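Putative uncharacterized protein (Desulfitobacterium hafniense, PDB 4JGI) binds methylcobalamin in a Rossmann-like domain and is probably the corrinoid protein of an O-demethylase system, carrying the methyl group. Local coordinates at residues A[107-119]-A[199-211]. Numbering follows the deposited sequence.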
ATOM      1  N   ASN A 107      -3.586   4.911   7.191  1.00 14.83           N
ATOM      2  CA  ASN A 107      -2.195   4.995   7.633  1.00 14.27           C
ATOM      3  C   ASN A 107      -1.456   3.647   7.689  1.00 14.16           C
ATOM      4  O   ASN A 107      -0.247   3.583   7.549  1.00 16.46           O
ATOM      5  CB  ASN A 107      -2.150   5.757   8.938  1.00 17.13           C
ATOM      6  CG  ASN A 107      -2.485   7.196   8.794  1.00 22.00           C
ATOM      7  OD1 ASN A 107      -2.494   7.717   7.732  1.00 22.80           O
ATOM      8  ND2 ASN A 107      -2.689   7.846   9.894  1.00 24.29           N
ATOM      9  N   ILE A 108      -2.194   2.566   7.968  1.00 15.00           N
ATOM     10  CA  ILE A 108      -1.658   1.210   7.825  1.00 15.76           C
ATOM     11  C   ILE A 108      -1.209   0.956   6.399  1.00 16.76           C
ATOM     12  O   ILE A 108      -0.092   0.537   6.146  1.00 17.28           O
ATOM     13  CB  ILE A 108      -2.662   0.135   8.338  1.00 16.83           C
ATOM     14  CG1 ILE A 108      -2.894   0.321   9.813  1.00 18.00           C
ATOM     15  CG2 ILE A 108      -2.174  -1.231   8.000  1.00 17.90           C
ATOM     16  CD1 ILE A 108      -3.975  -0.594  10.388  1.00 20.60           C
ATOM     17  N   PHE A 109      -2.046   1.315   5.444  1.00 15.48           N
ATOM     18  CA  PHE A 109      -1.676   1.232   4.062  1.00 17.35           C
ATOM     19  C   PHE A 109      -0.512   2.126   3.699  1.00 14.68           C
ATOM     20  O   PHE A 109       0.392   1.650   3.016  1.00 16.38           O
ATOM     21  CB  PHE A 109      -2.904   1.506   3.203  1.00 15.28           C
ATOM     22  CG  PHE A 109      -2.582   1.557   1.733  1.00 16.12           C
ATOM     23  CD1 PHE A 109      -2.338   0.371   1.005  1.00 17.09           C
ATOM     24  CD2 PHE A 109      -2.466   2.735   1.069  1.00 16.72           C
ATOM     25  CE1 PHE A 109      -1.947   0.424  -0.348  1.00 17.80           C
ATOM     26  CE2 PHE A 109      -2.122   2.767  -0.267  1.00 18.56           C
ATOM     27  CZ  PHE A 109      -1.881   1.614  -0.989  1.00 18.06           C
ATOM     28  N   ARG A 110      -0.496   3.355   4.174  1.00 14.80           N
ATOM     29  CA  ARG A 110       0.585   4.259   3.915  1.00 16.65           C
ATOM     30  C   ARG A 110       1.901   3.627   4.363  1.00 15.71           C
ATOM     31  O   ARG A 110       2.911   3.653   3.635  1.00 16.52           O
ATOM     32  CB  ARG A 110       0.347   5.594   4.667  1.00 16.51           C
ATOM     33  CG  ARG A 110       1.464   6.571   4.497  1.00 20.91           C
ATOM     34  CD  ARG A 110       1.265   7.756   5.421  1.00 23.18           C
ATOM     35  NE  ARG A 110       1.331   7.378   6.831  1.00 27.33           N
ATOM     36  CZ  ARG A 110       0.891   8.100   7.870  1.00 26.60           C
ATOM     37  NH1 ARG A 110       0.189   9.204   7.716  1.00 27.96           N
ATOM     38  NH2 ARG A 110       1.069   7.624   9.110  1.00 29.28           N
ATOM     39  N   THR A 111       1.927   3.019   5.556  1.00 16.07           N
ATOM     40  CA  THR A 111       3.171   2.456   6.083  1.00 17.20           C
ATOM     41  C   THR A 111       3.586   1.280   5.179  1.00 15.28           C
ATOM     42  O   THR A 111       4.775   1.182   4.851  1.00 18.03           O
ATOM     43  CB  THR A 111       2.988   2.002   7.521  1.00 19.81           C
ATOM     44  OG1 THR A 111       2.567   3.158   8.300  1.00 20.81           O
ATOM     45  CG2 THR A 111       4.279   1.352   8.053  1.00 18.85           C
ATOM     46  N   MET A 112       2.680   0.394   4.800  1.00 16.31           N
ATOM     47  CA  MET A 112       3.015  -0.765   3.937  1.00 16.22           C
ATOM     48  C   MET A 112       3.484  -0.289   2.588  1.00 18.24           C
ATOM     49  O   MET A 112       4.426  -0.838   2.063  1.00 18.51           O
ATOM     50  CB  MET A 112       1.861  -1.720   3.803  1.00 18.95           C
ATOM     51  CG  MET A 112       1.515  -2.390   5.135  1.00 17.60           C
ATOM     52  SD  MET A 112       0.078  -3.403   4.758  1.00 21.97           S
ATOM     53  CE  MET A 112      -0.057  -4.382   6.242  1.00 24.51           C
ATOM     54  N   ALA A 113       2.849   0.737   2.054  1.00 16.44           N
ATOM     55  CA  ALA A 113       3.204   1.200   0.707  1.00 15.99           C
ATOM     56  C   ALA A 113       4.584   1.844   0.676  1.00 18.14           C
ATOM     57  O   ALA A 113       5.399   1.595  -0.217  1.00 19.82           O
ATOM     58  CB  ALA A 113       2.154   2.197   0.222  1.00 18.23           C
ATOM     59  N   GLU A 114       4.888   2.658   1.704  1.00 15.10           N
ATOM     60  CA  GLU A 114       6.191   3.272   1.897  1.00 17.16           C
ATOM     61  C   GLU A 114       7.291   2.177   2.042  1.00 20.14           C
ATOM     62  O   GLU A 114       8.312   2.277   1.421  1.00 21.85           O
ATOM     63  CB  GLU A 114       6.186   4.318   3.048  1.00 19.55           C
ATOM     64  CG  GLU A 114       5.450   5.567   2.627  1.00 21.98           C
ATOM     65  CD  GLU A 114       5.452   6.704   3.710  1.00 30.23           C
ATOM     66  OE1 GLU A 114       5.477   6.359   4.932  1.00 43.89           O
ATOM     67  OE2 GLU A 114       5.396   7.926   3.336  1.00 41.01           O
ATOM     68  N   ALA A 115       7.005   1.160   2.817  1.00 16.93           N
ATOM     69  CA  ALA A 115       7.924   0.069   3.018  1.00 20.85           C
ATOM     70  C   ALA A 115       8.110  -0.781   1.775  1.00 21.22           C
ATOM     71  O   ALA A 115       9.078  -1.520   1.695  1.00 24.40           O
ATOM     72  CB  ALA A 115       7.441  -0.816   4.157  1.00 20.86           C
ATOM     73  N   SER A 116       7.192  -0.695   0.815  1.00 20.81           N
ATOM     74  CA  SER A 116       7.213  -1.444  -0.408  1.00 20.90           C
ATOM     75  C   SER A 116       7.746  -0.635  -1.547  1.00 21.61           C
ATOM     76  O   SER A 116       7.650  -1.108  -2.678  1.00 27.29           O
ATOM     77  CB  SER A 116       5.815  -1.834  -0.764  1.00 21.82           C
ATOM     78  OG  SER A 116       5.281  -2.737   0.199  1.00 22.11           O
ATOM     79  N   GLY A 117       8.363   0.499  -1.254  1.00 23.53           N
ATOM     80  CA  GLY A 117       9.072   1.320  -2.217  1.00 24.85           C
ATOM     81  C   GLY A 117       8.264   2.326  -2.970  1.00 25.53           C
ATOM     82  O   GLY A 117       8.767   2.888  -3.960  1.00 26.27           O
ATOM     83  N   PHE A 118       7.040   2.628  -2.504  1.00 20.64           N
ATOM     84  CA  PHE A 118       6.293   3.675  -3.179  1.00 17.96           C
ATOM     85  C   PHE A 118       6.616   5.033  -2.562  1.00 20.76           C
ATOM     86  O   PHE A 118       6.827   5.129  -1.336  1.00 22.28           O
ATOM     87  CB  PHE A 118       4.789   3.468  -3.081  1.00 16.28           C
ATOM     88  CG  PHE A 118       4.238   2.288  -3.847  1.00 18.93           C
ATOM     89  CD1 PHE A 118       4.199   1.036  -3.281  1.00 21.02           C
ATOM     90  CD2 PHE A 118       3.835   2.425  -5.167  1.00 19.32           C
ATOM     91  CE1 PHE A 118       3.737  -0.053  -3.971  1.00 23.58           C
ATOM     92  CE2 PHE A 118       3.373   1.289  -5.872  1.00 19.10           C
ATOM     93  CZ  PHE A 118       3.370   0.063  -5.280  1.00 24.75           C
ATOM     94  N   GLU A 119       6.580   6.099  -3.344  1.00 20.15           N
ATOM     95  CA  GLU A 119       6.596   7.481  -2.827  1.00 19.11           C
ATOM     96  C   GLU A 119       5.137   7.881  -2.601  1.00 23.35           C
ATOM     97  O   GLU A 119       4.328   7.856  -3.560  1.00 22.09           O
ATOM     98  CB  GLU A 119       7.234   8.417  -3.798  1.00 23.38           C
ATOM     99  CG  GLU A 119       7.201   9.861  -3.305  1.00 26.25           C
ATOM    100  CD  GLU A 119       8.034  10.825  -4.145  1.00 34.15           C
ATOM    101  OE1 GLU A 119       8.204  10.556  -5.354  1.00 33.42           O
ATOM    102  OE2 GLU A 119       8.439  11.900  -3.583  1.00 34.60           O
ATOM    103  N   ALA A 199      -5.135  -3.775   3.903  1.00 16.80           N
ATOM    104  CA  ALA A 199      -4.081  -2.958   3.427  1.00 15.64           C
ATOM    105  C   ALA A 199      -2.989  -3.738   2.708  1.00 18.21           C
ATOM    106  O   ALA A 199      -2.384  -3.241   1.746  1.00 17.11           O
ATOM    107  CB  ALA A 199      -3.463  -2.170   4.557  1.00 18.71           C
ATOM    108  N   ALA A 200      -2.736  -4.949   3.168  1.00 17.69           N
ATOM    109  CA  ALA A 200      -1.714  -5.765   2.497  1.00 18.41           C
ATOM    110  C   ALA A 200      -2.195  -6.224   1.089  1.00 18.48           C
ATOM    111  O   ALA A 200      -1.397  -6.205   0.138  1.00 19.54           O
ATOM    112  CB  ALA A 200      -1.370  -6.937   3.396  1.00 20.50           C
ATOM    113  N   ASP A 201      -3.474  -6.601   1.000  1.00 18.32           N
ATOM    114  CA  ASP A 201      -4.055  -6.857  -0.310  1.00 21.22           C
ATOM    115  C   ASP A 201      -3.956  -5.633  -1.207  1.00 22.17           C
ATOM    116  O   ASP A 201      -3.641  -5.721  -2.395  1.00 19.67           O
ATOM    117  CB  ASP A 201      -5.509  -7.245  -0.151  1.00 21.86           C
ATOM    118  CG  ASP A 201      -6.195  -7.528  -1.463  1.00 32.30           C
ATOM    119  OD1 ASP A 201      -5.776  -8.497  -2.110  1.00 36.55           O
ATOM    120  OD2 ASP A 201      -7.218  -6.827  -1.769  1.00 34.68           O
ATOM    121  N   GLY A 202      -4.177  -4.427  -0.631  1.00 18.25           N
ATOM    122  CA  GLY A 202      -4.064  -3.220  -1.441  1.00 20.45           C
ATOM    123  C   GLY A 202      -2.668  -3.024  -1.992  1.00 18.06           C
ATOM    124  O   GLY A 202      -2.474  -2.596  -3.162  1.00 18.80           O
ATOM    125  N   VAL A 203      -1.620  -3.301  -1.198  1.00 17.27           N
ATOM    126  CA  VAL A 203      -0.258  -3.181  -1.691  1.00 17.62           C
ATOM    127  C   VAL A 203      -0.005  -4.153  -2.830  1.00 19.05           C
ATOM    128  O   VAL A 203       0.668  -3.804  -3.809  1.00 18.86           O
ATOM    129  CB  VAL A 203       0.784  -3.355  -0.592  1.00 20.04           C
ATOM    130  CG1 VAL A 203       2.171  -3.398  -1.150  1.00 24.65           C
ATOM    131  CG2 VAL A 203       0.654  -2.262   0.415  1.00 22.86           C
ATOM    132  N   LYS A 204      -0.505  -5.372  -2.651  1.00 17.41           N
ATOM    133  CA  LYS A 204      -0.421  -6.440  -3.695  1.00 19.56           C
ATOM    134  C   LYS A 204      -0.987  -5.909  -5.015  1.00 19.18           C
ATOM    135  O   LYS A 204      -0.343  -6.058  -6.075  1.00 19.94           O
ATOM    136  CB  LYS A 204      -1.182  -7.690  -3.295  1.00 20.90           C
ATOM    137  CG  LYS A 204      -1.062  -8.796  -4.377  1.00 23.00           C
ATOM    138  CD  LYS A 204      -2.020  -9.951  -4.026  1.00 29.47           C
ATOM    139  CE  LYS A 204      -2.101 -11.079  -5.048  1.00 48.87           C
ATOM    140  NZ  LYS A 204      -2.657 -12.415  -4.576  1.00 56.12           N
ATOM    141  N   ILE A 205      -2.152  -5.298  -4.933  1.00 18.18           N
ATOM    142  CA  ILE A 205      -2.786  -4.692  -6.130  1.00 17.52           C
ATOM    143  C   ILE A 205      -1.917  -3.641  -6.777  1.00 19.37           C
ATOM    144  O   ILE A 205      -1.694  -3.616  -8.028  1.00 20.78           O
ATOM    145  CB  ILE A 205      -4.192  -4.203  -5.821  1.00 19.68           C
ATOM    146  CG1 ILE A 205      -5.159  -5.323  -5.476  1.00 21.97           C
ATOM    147  CG2 ILE A 205      -4.718  -3.297  -6.939  1.00 20.86           C
ATOM    148  CD1 ILE A 205      -6.393  -4.920  -4.730  1.00 21.49           C
ATOM    149  N   CYS A 206      -1.378  -2.770  -5.976  1.00 17.29           N
ATOM    150  CA  CYS A 206      -0.617  -1.662  -6.454  1.00 16.84           C
ATOM    151  C   CYS A 206       0.723  -2.113  -7.082  1.00 17.99           C
ATOM    152  O   CYS A 206       1.169  -1.591  -8.109  1.00 20.56           O
ATOM    153  CB  CYS A 206      -0.344  -0.705  -5.300  1.00 18.32           C
ATOM    154  SG  CYS A 206      -1.777   0.268  -4.739  1.00 20.45           S
ATOM    155  N   GLN A 207       1.316  -3.108  -6.456  1.00 18.95           N
ATOM    156  CA  GLN A 207       2.547  -3.706  -7.021  1.00 20.45           C
ATOM    157  C   GLN A 207       2.329  -4.334  -8.417  1.00 22.58           C
ATOM    158  O   GLN A 207       3.174  -4.147  -9.294  1.00 23.96           O
ATOM    159  CB  GLN A 207       3.137  -4.729  -6.081  1.00 21.62           C
ATOM    160  CG  GLN A 207       3.777  -4.139  -4.841  1.00 22.41           C
ATOM    161  CD  GLN A 207       5.148  -3.452  -5.022  1.00 23.67           C
ATOM    162  OE1 GLN A 207       5.470  -2.824  -6.034  1.00 28.64           O
ATOM    163  NE2 GLN A 207       5.968  -3.560  -3.986  1.00 25.69           N
ATOM    164  N   ARG A 208       1.177  -4.958  -8.623  1.00 20.03           N
ATOM    165  CA  ARG A 208       0.812  -5.493  -9.917  1.00 22.18           C
ATOM    166  C   ARG A 208       0.679  -4.392 -10.957  1.00 23.35           C
ATOM    167  O   ARG A 208       1.050  -4.575 -12.126  1.00 25.37           O
ATOM    168  CB  ARG A 208      -0.463  -6.360  -9.852  1.00 21.22           C
ATOM    169  CG  ARG A 208      -0.297  -7.646  -9.054  1.00 26.27           C
ATOM    170  CD  ARG A 208      -1.528  -8.441  -8.852  1.00 28.52           C
ATOM    171  NE  ARG A 208      -1.154  -9.798  -8.411  1.00 26.55           N
ATOM    172  CZ  ARG A 208      -1.884 -10.900  -8.621  1.00 41.90           C
ATOM    173  NH1 ARG A 208      -3.115 -10.767  -9.078  1.00 34.39           N
ATOM    174  NH2 ARG A 208      -1.421 -12.135  -8.300  1.00 32.44           N
ATOM    175  N   TRP A 209       0.087  -3.237 -10.574  1.00 21.38           N
ATOM    176  CA  TRP A 209      -0.031  -2.138 -11.547  1.00 21.11           C
ATOM    177  C   TRP A 209       1.267  -1.461 -11.984  1.00 25.22           C
ATOM    178  O   TRP A 209       1.361  -0.917 -13.084  1.00 33.37           O
ATOM    179  CB  TRP A 209      -0.922  -1.119 -10.872  1.00 19.47           C
ATOM    180  CG  TRP A 209      -2.371  -1.455 -10.837  1.00 19.40           C
ATOM    181  CD1 TRP A 209      -3.084  -2.279 -11.698  1.00 22.74           C
ATOM    182  CD2 TRP A 209      -3.333  -0.891  -9.954  1.00 19.59           C
ATOM    183  NE1 TRP A 209      -4.406  -2.257 -11.378  1.00 23.92           N
ATOM    184  CE2 TRP A 209      -4.585  -1.417 -10.295  1.00 19.56           C
ATOM    185  CE3 TRP A 209      -3.252  -0.009  -8.850  1.00 16.79           C
ATOM    186  CZ2 TRP A 209      -5.751  -1.093  -9.627  1.00 19.28           C
ATOM    187  CZ3 TRP A 209      -4.417   0.313  -8.202  1.00 19.13           C
ATOM    188  CH2 TRP A 209      -5.651  -0.162  -8.594  1.00 19.32           C
ATOM    189  N   VAL A 210       2.288  -1.482 -11.150  1.00 23.60           N
ATOM    190  CA  VAL A 210       3.493  -0.766 -11.450  1.00 25.75           C
ATOM    191  C   VAL A 210       4.615  -1.694 -11.910  1.00 35.03           C
ATOM    192  O   VAL A 210       4.461  -2.890 -11.824  1.00 31.94           O
ATOM    193  CB  VAL A 210       3.894   0.211 -10.316  1.00 27.25           C
ATOM    194  CG1 VAL A 210       2.680   1.052  -9.972  1.00 28.18           C
ATOM    195  CG2 VAL A 210       4.407  -0.466  -9.068  1.00 28.36           C
ATOM    196  N   GLY A 211       5.699  -1.133 -12.415  1.00 37.30           N
ATOM    197  CA  GLY A 211       6.747  -1.966 -13.071  1.00 62.32           C
ATOM    198  C   GLY A 211       8.205  -1.530 -12.913  1.00 72.51           C
ATOM    199  O   GLY A 211       8.767  -0.829 -13.767  1.00 94.36           O
TER
HETATM  200  O   HOH W   1       5.288  -4.961  -1.473  1.00 27.00           O
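Phe109 enters helix 199-209 as a knob among Ala199, Gly202, Val203 and Cys206. Its first torsion turns CG away from the backbone N, which swings the ring onto the partner helix, edge first. The carbonyl O of Ala199 lies 3.7 Å from Phe109 CD1, near the ring plane. The slim thiol of Cys206 also fits at this rim, its SG 4.0 Å from Phe109 CZ. Glycine suits position 202 because a beta carbon there would press on the ring. The short side chain of Ala199 likewise permits close approach at this end, where the CA atoms of Phe109 and Ala199 are 4.9 Å apart, before the axes diverge at 42°. Met112, extended beyond CG, lays its flexible thioether along the first turn, SD being 3.6 Å from Ala200 N. Branched Val203 serves two neighbourhoods at once: CG2 touches both Met112 CB and Phe109 CE1, while CG1 meets Ser116 OG at 3.5 Å.

Gly117, at positive phi, closes helix 104-115 in a Schellman motif, and Phe118 follows. Its CZ meets Cys206 CB at 3.8 Å, and its CE2 touches CG2 of Val210, which comes from the opposite direction. Gln207, bent at chi2, brings its amide obliquely against this ring, the planes 52° apart. Its NE2 gives a weak, bent bond to Ser116 O (3.2 Å) and donates to a water that in turn donates to Ser116 OG, a hydroxyl small enough to turn back and bond Met112 O. With an alanine here, Ser116 O and the water would probably lose their amide N-H donor, and the Phe118 ring the group lying against it.

Two helices of the Rossmann-like cobalamin domain are thus joined by an apolar core with a thin polar margin. That core reaches the cofactor: Ile108, Phe109 and Ala199 line its pocket, and Ala199 N separately donates a hydrogen bond to methylcobalamin.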